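Esterase (Xanthomonas oryzae pv. oryzae, PDB 3H2G) degrades rice cell walls as an esterase of the alpha/beta-hydrolase clan and serves the bacterium as a virulence factor during infection of rice. Local coordinates at residues A[210-213]-A[214-218]; A[235-238]-A[239-243]; A[345-348]-A[349-353]; A[373-376]-A[377-380]; A[304-308]-A[309-313]. One frame throughout, in Å; residues are numbered along the deposited sequence.

Contact 1 of 5, residues A[210-213]-A[214-218]; sequences ALEQ and TFLDS
A210 and T214 meet at the first turn of helix 211-218, where A210 is the N-cap residue and the contact runs along successive i to i+4 pairs. The carbonyl oxygen of A210 receives the backbone of T214 at 2.9 Å (N to O), and T214 OG1 lies 2.8 Å from the same A210 O; N343 ND2 makes a weak hydrogen bond to this hydroxyl. With OG1 beside its own backbone N (chi1 -72°), T214 folds the hydroxyl back over the helix start. L211 follows, on the buried side: its CD1 packs 3.8 Å from CE1 of F215, the two side chains pointing the same way, while L211 O lies near the plane of the F215 ring at its edge. Both residues rest on L314 of helix 309-316. E212 O accepts L216 N, and the E212 side chain runs beside that leucine, CG against CD1. Its carboxylate turns to another partner, forming a salt bridge from OE2 to R311 NE, which ties this helix to 309-316. Q213 closes the series. Its chain bends at chi2 (60°) and carries the amide across to D217, with OE1 passing 3.7 Å from L216 CD1. D217 is shared: OD2 makes a salt bridge with K342 of helix 342-353, and OD1 takes the amide of Q213. That bond is 2.8 Å from Q213 NE2 to D217 OD1 and nearly straight (163°), lying in the amide plane but reaching the oxygen from above the carboxylate plane.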
# COMPACT_ATOMS: atom_id res chain seq x y z
N ALA A 210 11.49 -1.48 -6.68
CA ALA A 210 12.74 -0.86 -7.09
C ALA A 210 12.36 0.62 -7.10
O ALA A 210 12.25 1.26 -8.15
CB ALA A 210 13.13 -1.33 -8.49
N LEU A 211 12.14 1.14 -5.89
CA LEU A 211 11.71 2.52 -5.68
C LEU A 211 12.54 3.59 -6.36
O LEU A 211 12.02 4.39 -7.14
CB LEU A 211 11.61 2.80 -4.18
CG LEU A 211 10.97 4.14 -3.79
CD1 LEU A 211 9.57 4.23 -4.38
CD2 LEU A 211 10.92 4.27 -2.28
N GLU A 212 13.84 3.62 -6.06
CA GLU A 212 14.72 4.62 -6.65
C GLU A 212 14.73 4.55 -8.18
O GLU A 212 14.58 5.57 -8.86
CB GLU A 212 16.15 4.44 -6.13
CG GLU A 212 17.17 5.31 -6.84
CD GLU A 212 18.60 4.95 -6.47
OE1 GLU A 212 18.83 3.80 -6.05
OE2 GLU A 212 19.49 5.82 -6.60
N GLN A 213 14.88 3.34 -8.73
CA GLN A 213 14.93 3.19 -10.18
C GLN A 213 13.59 3.54 -10.84
O GLN A 213 13.56 4.03 -11.97
CB GLN A 213 15.32 1.76 -10.56
CG GLN A 213 15.70 1.60 -12.03
CD GLN A 213 16.89 2.47 -12.42
OE1 GLN A 213 17.95 2.40 -11.80
NE2 GLN A 213 16.71 3.29 -13.45
N THR A 214 12.49 3.30 -10.13
CA THR A 214 11.17 3.62 -10.65
C THR A 214 11.05 5.13 -10.89
O THR A 214 10.51 5.56 -11.92
CB THR A 214 10.06 3.16 -9.68
OG1 THR A 214 9.97 1.73 -9.70
CG2 THR A 214 8.71 3.75 -10.07
N PHE A 215 11.54 5.92 -9.94
CA PHE A 215 11.49 7.38 -10.08
C PHE A 215 12.42 7.85 -11.19
O PHE A 215 12.09 8.76 -11.95
CB PHE A 215 11.88 8.06 -8.76
CG PHE A 215 10.72 8.28 -7.83
CD1 PHE A 215 10.17 7.22 -7.12
CD2 PHE A 215 10.15 9.54 -7.70
CE1 PHE A 215 9.07 7.42 -6.29
CE2 PHE A 215 9.05 9.75 -6.88
CZ PHE A 215 8.51 8.68 -6.17
N LEU A 216 13.58 7.21 -11.29
CA LEU A 216 14.54 7.56 -12.34
C LEU A 216 13.92 7.29 -13.71
O LEU A 216 13.96 8.14 -14.60
CB LEU A 216 15.82 6.74 -12.19
CG LEU A 216 16.75 7.07 -11.02
CD1 LEU A 216 17.82 6.01 -10.88
CD2 LEU A 216 17.38 8.45 -11.25
N ASP A 217 13.33 6.11 -13.88
CA ASP A 217 12.73 5.74 -15.15
C ASP A 217 11.61 6.65 -15.65
O ASP A 217 11.45 6.84 -16.86
CB ASP A 217 12.22 4.30 -15.10
CG ASP A 217 13.34 3.28 -14.94
OD1 ASP A 217 14.52 3.65 -15.13
OD2 ASP A 217 13.04 2.11 -14.63
N SER A 218 10.84 7.22 -14.72
CA SER A 218 9.73 8.10 -15.08
C SER A 218 10.00 9.58 -14.84
O SER A 218 9.11 10.41 -15.00
CB SER A 218 8.47 7.72 -14.29
OG SER A 218 8.03 6.41 -14.60

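Contact 2 of 5, residues A[235-238]-A[239-243]; sequences GSYA and IVAMQ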
# COMPACT_ATOMS: atom_id res chain seq x y z
N GLY A 235 5.22 12.30 -7.06
CA GLY A 235 6.59 12.73 -6.83
C GLY A 235 6.65 13.76 -5.71
O GLY A 235 7.56 13.72 -4.88
N SER A 236 5.69 14.68 -5.70
CA SER A 236 5.65 15.71 -4.66
C SER A 236 5.41 15.08 -3.29
O SER A 236 6.04 15.46 -2.30
CB SER A 236 4.57 16.74 -4.97
OG SER A 236 4.90 17.45 -6.16
N TYR A 237 4.49 14.12 -3.22
CA TYR A 237 4.20 13.44 -1.95
C TYR A 237 5.50 12.79 -1.44
O TYR A 237 5.86 12.91 -0.27
CB TYR A 237 3.12 12.38 -2.16
CG TYR A 237 2.34 11.99 -0.91
CD1 TYR A 237 1.10 11.35 -1.03
CD2 TYR A 237 2.81 12.29 0.37
CE1 TYR A 237 0.34 11.03 0.10
CE2 TYR A 237 2.06 11.97 1.51
CZ TYR A 237 0.82 11.35 1.36
OH TYR A 237 0.06 11.04 2.46
N ALA A 238 6.21 12.11 -2.34
CA ALA A 238 7.45 11.44 -1.99
C ALA A 238 8.53 12.39 -1.46
O ALA A 238 9.17 12.09 -0.45
CB ALA A 238 7.99 10.69 -3.21
N ILE A 239 8.73 13.51 -2.14
CA ILE A 239 9.74 14.48 -1.73
C ILE A 239 9.42 15.09 -0.36
O ILE A 239 10.28 15.13 0.53
CB ILE A 239 9.87 15.61 -2.78
CG1 ILE A 239 10.42 15.03 -4.08
CG2 ILE A 239 10.76 16.74 -2.24
CD1 ILE A 239 10.39 16.00 -5.25
N VAL A 240 8.20 15.57 -0.20
CA VAL A 240 7.77 16.17 1.06
C VAL A 240 7.86 15.17 2.22
O VAL A 240 8.34 15.50 3.30
CB VAL A 240 6.32 16.71 0.94
CG1 VAL A 240 5.78 17.12 2.30
CG2 VAL A 240 6.29 17.91 -0.01
N ALA A 241 7.40 13.94 1.98
CA ALA A 241 7.43 12.91 3.01
C ALA A 241 8.86 12.51 3.38
O ALA A 241 9.18 12.37 4.56
CB ALA A 241 6.65 11.68 2.55
N MET A 242 9.72 12.33 2.38
CA MET A 242 11.10 11.95 2.66
C MET A 242 11.82 13.05 3.44
O MET A 242 12.70 12.76 4.25
CB MET A 242 11.85 11.63 1.36
CG MET A 242 11.41 10.32 0.72
SD MET A 242 11.63 8.88 1.79
CE MET A 242 10.72 7.62 0.90
N GLN A 243 11.45 14.30 3.19
CA GLN A 243 12.06 15.41 3.92
C GLN A 243 11.61 15.34 5.39
O GLN A 243 12.41 15.54 6.30
CB GLN A 243 11.65 16.76 3.31
CG GLN A 243 12.00 17.98 4.16
CD GLN A 243 13.46 18.02 4.57
OE1 GLN A 243 14.35 17.72 3.78
NE2 GLN A 243 13.72 18.40 5.82
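Chi1 of -66° in I239 and -71° in M242 lays I239 CG1 and M242 CG beside their own backbone nitrogens, so each reaches back over the preceding turn of helix 231-246. The target in each case is the carbonyl four residues earlier: CG1 of I239 comes 3.2 Å from G235 O, and CG of M242 lies 3.1 Å from A238 O. V240 does the same with one branch, CG2 resting against S236 O. The carbonyls of G235, S236, Y237 and A238 are the acceptors of an unbroken run of alpha-helical bonds, from I239 N to G235 O through M242 N to A238 O, all 2.9 to 3.0 Å. A238, I239 and M242 together face the F310 ring of helix 309-316. The Y237 ring leaves on another side, stacked on Y138, with its hydroxyl bonded to the backbone oxygen of E89. S236 turns its OG to I232 O and to Y293 OH, so the buried polar ends are matched. Between the two segments the apolar side chains meet lightly: CD2 of Y237 stands 4.5 Å from CB of A241, at an oblique angle to the ring.

Contact 3 of 5, residues A[345-348]-A[349-353]; sequences QTAI and ASFQQ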
# COMPACT_ATOMS: atom_id res chain seq x y z
N GLN A 345 9.93 -7.57 -12.00
CA GLN A 345 10.97 -8.29 -12.72
C GLN A 345 12.33 -8.05 -12.08
O GLN A 345 13.12 -8.98 -11.89
CB GLN A 345 10.99 -7.85 -14.19
CG GLN A 345 9.77 -8.33 -14.97
CD GLN A 345 9.54 -7.55 -16.26
OE1 GLN A 345 8.77 -7.98 -17.12
NE2 GLN A 345 10.20 -6.41 -16.39
N THR A 346 12.59 -6.79 -11.73
CA THR A 346 13.84 -6.41 -11.09
C THR A 346 13.94 -7.08 -9.72
O THR A 346 14.98 -7.61 -9.34
CB THR A 346 13.93 -4.87 -10.90
OG1 THR A 346 13.95 -4.23 -12.18
CG2 THR A 346 15.19 -4.50 -10.12
N ALA A 347 12.84 -7.04 -8.97
CA ALA A 347 12.82 -7.65 -7.64
C ALA A 347 13.15 -9.14 -7.70
O ALA A 347 14.03 -9.62 -6.99
CB ALA A 347 11.46 -7.44 -7.00
N ILE A 348 12.45 -9.86 -8.57
CA ILE A 348 12.67 -11.30 -8.70
C ILE A 348 14.10 -11.63 -9.11
O ILE A 348 14.70 -12.58 -8.60
CB ILE A 348 11.66 -11.91 -9.70
CG1 ILE A 348 10.27 -11.91 -9.06
CG2 ILE A 348 12.06 -13.35 -10.06
CD1 ILE A 348 9.15 -12.37 -9.97
N ALA A 349 14.67 -10.85 -10.03
CA ALA A 349 16.04 -11.11 -10.45
C ALA A 349 16.96 -10.95 -9.24
O ALA A 349 17.87 -11.76 -9.02
CB ALA A 349 16.44 -10.13 -11.55
N SER A 350 16.72 -9.91 -8.44
CA SER A 350 17.53 -9.65 -7.25
C SER A 350 17.37 -10.74 -6.20
O SER A 350 18.33 -11.12 -5.53
CB SER A 350 17.16 -8.30 -6.63
OG SER A 350 17.38 -7.25 -7.56
N PHE A 351 16.14 -11.24 -6.04
CA PHE A 351 15.88 -12.29 -5.06
C PHE A 351 16.57 -13.59 -5.45
O PHE A 351 17.18 -14.26 -4.62
CB PHE A 351 14.37 -12.55 -4.94
CG PHE A 351 13.58 -11.35 -4.48
CD1 PHE A 351 14.16 -10.37 -3.68
CD2 PHE A 351 12.23 -11.23 -4.82
CE1 PHE A 351 13.41 -9.28 -3.23
CE2 PHE A 351 11.48 -10.14 -4.38
CZ PHE A 351 12.07 -9.17 -3.58
N GLN A 352 16.47 -13.95 -6.73
CA GLN A 352 17.09 -15.18 -7.22
C GLN A 352 18.61 -15.12 -7.06
O GLN A 352 19.25 -16.11 -6.72
CB GLN A 352 16.71 -15.41 -8.69
CG GLN A 352 15.20 -15.46 -8.90
CD GLN A 352 14.80 -15.69 -10.35
OE1 GLN A 352 15.37 -15.11 -11.26
NE2 GLN A 352 13.79 -16.53 -10.56
N GLN A 353 19.19 -13.94 -7.30
CA GLN A 353 20.63 -13.78 -7.17
C GLN A 353 21.03 -14.00 -5.72
O GLN A 353 22.16 -14.42 -5.43
CB GLN A 353 21.04 -12.37 -7.61
CG GLN A 353 22.54 -12.12 -7.58
CD GLN A 353 23.31 -13.04 -8.51
OE1 GLN A 353 23.05 -13.09 -9.71
NE2 GLN A 353 24.28 -13.77 -7.97
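A349, S350, F351 and Q352 reach back to Q345, T346, A347 and I348, each backbone N-H bonding to the carbonyl four residues before in helix 342-353. This helix links strands 328-332 and 359-363 as a beta-alpha-beta crossover. A349 adds its CB, 3.5 Å from Q345 O, on an exposed side. S350 keeps OG beside its backbone N (chi1 -60°), which leaves it 3.0 Å from T346 O; T346's own hydroxyl is bonded to K342 O. F351 carries the buried side: its ring lays one face over A347 O, which stands 3.1 Å above the plane and toward the rim, while CE2 lies 3.8 Å from A347 CB. W322 meets the same ring edge-to-face, and V359 of the neighbouring strand touches it too. Q352, extended beyond CG, lies across I348 at a slant, its amide carbon CD 3.6 Å from I348 CG2. I348 in turn covers L330, V359 and L361 of the two strands. The helix is thus amphipathic: A347, I348 and F351 give an oily underside to the sheet, and the glutamine's aliphatic stem and amide roof part of that isoleucine where the surface becomes polar.

Contact 4 of 5, residues A[373-376]-A[377-380]; sequences SAFA and HMLT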
# COMPACT_ATOMS: atom_id res chain seq x y z
N SER A 373 -1.20 2.71 -20.15
CA SER A 373 -1.68 3.98 -19.62
C SER A 373 -1.43 4.08 -18.13
O SER A 373 -1.28 3.07 -17.44
CB SER A 373 -3.19 4.10 -19.90
OG SER A 373 -3.78 5.14 -19.15
N ALA A 374 -1.38 5.31 -17.63
CA ALA A 374 -1.18 5.55 -16.21
C ALA A 374 -2.41 5.02 -15.47
O ALA A 374 -2.32 4.56 -14.34
CB ALA A 374 -1.01 7.04 -15.95
N PHE A 375 -3.56 5.08 -16.14
CA PHE A 375 -4.82 4.62 -15.56
C PHE A 375 -4.96 3.11 -15.50
O PHE A 375 -5.87 2.60 -14.84
CB PHE A 375 -6.00 5.21 -16.34
CG PHE A 375 -6.08 6.71 -16.28
CD1 PHE A 375 -5.40 7.50 -17.20
CD2 PHE A 375 -6.82 7.33 -15.27
CE1 PHE A 375 -5.45 8.89 -17.12
CE2 PHE A 375 -6.88 8.72 -15.18
CZ PHE A 375 -6.19 9.50 -16.11
N ALA A 376 -4.08 2.39 -16.18
CA ALA A 376 -4.14 0.93 -16.15
C ALA A 376 -3.71 0.45 -14.77
O ALA A 376 -3.96 -0.69 -14.39
CB ALA A 376 -3.23 0.34 -17.23
N HIS A 377 -3.06 1.35 -14.02
CA HIS A 377 -2.59 1.05 -12.68
C HIS A 377 -3.76 0.66 -11.77
O HIS A 377 -3.73 -0.38 -11.12
CB HIS A 377 -1.86 2.27 -12.11
CG HIS A 377 -1.25 2.05 -10.75
ND1 HIS A 377 -0.30 1.08 -10.51
CD2 HIS A 377 -1.43 2.70 -9.58
CE1 HIS A 377 0.08 1.15 -9.25
NE2 HIS A 377 -0.58 2.12 -8.66
N MET A 378 -4.80 1.49 -11.75
CA MET A 378 -5.96 1.24 -10.92
C MET A 378 -6.70 -0.05 -11.24
O MET A 378 -7.35 -0.64 -10.37
CB MET A 378 -6.93 2.43 -11.00
CG MET A 378 -6.40 3.72 -10.37
SD MET A 378 -5.12 4.54 -11.36
CE MET A 378 -6.14 5.65 -12.33
N LEU A 379 -6.62 -0.50 -12.49
CA LEU A 379 -7.28 -1.73 -12.90
C LEU A 379 -6.69 -2.96 -12.22
O LEU A 379 -7.38 -3.96 -12.03
CB LEU A 379 -7.17 -1.90 -14.42
CG LEU A 379 -7.75 -0.78 -15.29
CD1 LEU A 379 -7.43 -1.04 -16.75
CD2 LEU A 379 -9.25 -0.67 -15.06
N THR A 380 -5.42 -2.88 -11.84
CA THR A 380 -4.75 -4.02 -11.20
C THR A 380 -5.21 -4.32 -9.79
O THR A 380 -5.01 -5.43 -9.30
CB THR A 380 -3.21 -3.85 -11.17
OG1 THR A 380 -2.86 -2.79 -10.28
CG2 THR A 380 -2.68 -3.56 -12.56
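F375 and M378 lie side by side where a type I turn, S373 to A376, leads into helix 376-396; the methionine's terminal CE touches F375 CD2 at 3.5 Å. Bends at chi2 and chi3 of M378 swing that methyl back to the phenylalanine, with SD passing the carbonyls of A374 and F375. The turn is fixed from within. S373 OG accepts the backbone N-H of F375 at 3.0 Å (149°), a capping bond that satisfies an amide ahead of the helix, and S373 O accepts A376 N at 3.1 Å. Across the segments the bonding is weaker: H377 N reaches A374 O at 3.3 Å and L379 N reaches A376 O at 3.3 Å, both weak. A374 O has T338 OG1 as a further donor. H377 O is gripped twice by T380, through its backbone N and through OG1 at 2.7 Å, the latter lying in the carbonyl plane; OG1 also pairs with S206 OG. The imidazole points out of this turn because CG is anti to the backbone N (chi1 -176°). Both its nitrogens have partners: ND1 is bonded to D336 OD2 and NE2 to S176 OG. That arrangement is consistent with the Ser-His-Asp triad of the alpha/beta-hydrolase fold, S176 sitting on the probable nucleophile elbow. The turn lies in the loop after strand 359-363, an outermost strand of the sheet, and starts the C-terminal helix beside strand 169-175, whose Y175 touches M378, T380 and the H377 ring.

Contact 5 of 5, residues A[304-308]-A[309-313]; sequences SNPAN and PFRQD
N308 and the stem of R311 form the close-packed part of this contact, where the turn N305 to N308 leads into helix 309-316. N308, the N-cap residue, is buried, its CB 3.8 Å from R311 CB; its carbonyl accepts Q312 N at 2.9 Å. The arginine is extended from CG to NE, with CG anti to the backbone N (chi1 -175°), and so spans the turn to lay one guanidinium face over the backbone side of P306 at CA, 3.5 Å from the plane and over its centre. Its NH1 reaches the N305-P306 peptide, 3.5 Å from P306 N. The guanidinium is held in place by polar partners: NE makes a salt bridge with E212 OE2 and NH1 bonds to F302 O. The turn stiffens itself ahead of this: N305 OD1 takes the A307 N-H at 3.0 Å, an Asx turn, from above the carbonyl plane, and N305 O takes N308 N. The outer side is more open, with P306, A307 and Q312 exposed. There Q312, bent at chi2 (-77°), curls back over the turn and gives its NE2 proton to P306 O at 2.7 Å, with an N-H to acceptor angle of 163° and the oxygen close to the amide plane. The whole unit connects helix 296-304 to helix 309-316: N308 packs on F298 and F302, while the inward-facing F310 presses on A238 and I239 of helix 231-246.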
# COMPACT_ATOMS: atom_id res chain seq x y z
N SER A 304 20.90 12.42 -12.77
CA SER A 304 22.31 12.31 -13.11
C SER A 304 23.26 12.21 -11.92
O SER A 304 24.45 11.91 -12.10
CB SER A 304 22.72 13.52 -13.96
OG SER A 304 22.60 14.73 -13.23
N ASN A 305 22.75 12.44 -10.72
CA ASN A 305 23.59 12.41 -9.53
C ASN A 305 23.09 11.46 -8.45
O ASN A 305 22.15 11.78 -7.72
CB ASN A 305 23.69 13.83 -8.96
CG ASN A 305 24.78 13.96 -7.92
OD1 ASN A 305 25.42 12.98 -7.55
ND2 ASN A 305 24.98 15.18 -7.44
N PRO A 306 23.73 10.29 -8.31
CA PRO A 306 23.29 9.34 -7.28
C PRO A 306 23.40 9.89 -5.86
O PRO A 306 22.79 9.36 -4.94
CB PRO A 306 24.20 8.12 -7.52
CG PRO A 306 25.42 8.71 -8.17
CD PRO A 306 24.83 9.74 -9.11
N ALA A 307 24.15 10.97 -5.69
CA ALA A 307 24.32 11.59 -4.38
C ALA A 307 23.15 12.51 -4.02
O ALA A 307 23.07 12.99 -2.89
CB ALA A 307 25.63 12.37 -4.32
N ASN A 308 22.26 12.75 -4.98
CA ASN A 308 21.10 13.60 -4.72
C ASN A 308 20.42 13.05 -3.46
O ASN A 308 20.12 11.86 -3.39
CB ASN A 308 20.13 13.54 -5.91
CG ASN A 308 18.94 14.47 -5.74
OD1 ASN A 308 18.95 15.62 -6.19
ND2 ASN A 308 17.91 13.98 -5.08
N PRO A 309 20.18 13.91 -2.45
CA PRO A 309 19.55 13.50 -1.19
C PRO A 309 18.18 12.84 -1.28
O PRO A 309 17.88 11.91 -0.53
CB PRO A 309 19.53 14.80 -0.38
CG PRO A 309 19.43 15.85 -1.43
CD PRO A 309 20.40 15.37 -2.48
N PHE A 310 17.33 13.32 -2.19
CA PHE A 310 16.01 12.72 -2.33
C PHE A 310 16.19 11.32 -2.91
O PHE A 310 15.56 10.36 -2.47
CB PHE A 310 15.12 13.56 -3.25
CG PHE A 310 13.82 12.90 -3.61
CD1 PHE A 310 12.96 12.42 -2.63
CD2 PHE A 310 13.46 12.75 -4.95
CE1 PHE A 310 11.76 11.79 -2.97
CE2 PHE A 310 12.26 12.12 -5.30
CZ PHE A 310 11.41 11.64 -4.31
N ARG A 311 17.08 11.22 -3.90
CA ARG A 311 17.37 9.94 -4.53
C ARG A 311 17.91 8.95 -3.49
O ARG A 311 17.52 7.78 -3.48
CB ARG A 311 18.40 10.14 -5.65
CG ARG A 311 18.69 8.90 -6.46
CD ARG A 311 19.46 9.27 -7.71
NE ARG A 311 20.04 8.10 -8.37
CZ ARG A 311 20.70 8.15 -9.52
NH1 ARG A 311 20.87 9.32 -10.13
NH2 ARG A 311 21.22 7.04 -10.04
N GLN A 312 18.79 9.43 -2.62
CA GLN A 312 19.36 8.60 -1.56
C GLN A 312 18.27 8.08 -0.63
O GLN A 312 18.30 6.93 -0.20
CB GLN A 312 20.37 9.40 -0.73
CG GLN A 312 21.72 9.66 -1.41
CD GLN A 312 22.62 8.44 -1.41
OE1 GLN A 312 22.75 7.76 -0.39
NE2 GLN A 312 23.28 8.18 -2.53
N ASP A 313 17.31 8.94 -0.31
CA ASP A 313 16.22 8.53 0.57
C ASP A 313 15.34 7.48 -0.10
O ASP A 313 14.83 6.57 0.56
CB ASP A 313 15.38 9.75 0.97
CG ASP A 313 16.14 10.72 1.86
OD1 ASP A 313 17.21 10.34 2.39
OD2 ASP A 313 15.67 11.86 2.04

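Overall arrangement
Contacts 1, 2 and 5 form one cluster: F215 of contact 1 packs on A238 and G235, F310 of contact 5 touches F215 as well as A238, I239 and M242, and the E212 to R311 salt bridge adds charge. Contact 2 is the fully buried member and largely apolar, whereas contacts 1 and 5 are only partly buried and mix apolar packing with polar and charged ends. Contact 3 lies apart on the crossover helix beside the sheet, joined to contact 1 through A210 and T346. Contact 4 touches none of the others and serves the probable active site. Contacts 2 and 3 lie within helices, contacts 1 and 5 at helix starts with N-cap residues, and contact 4 at a turn leading into a helix.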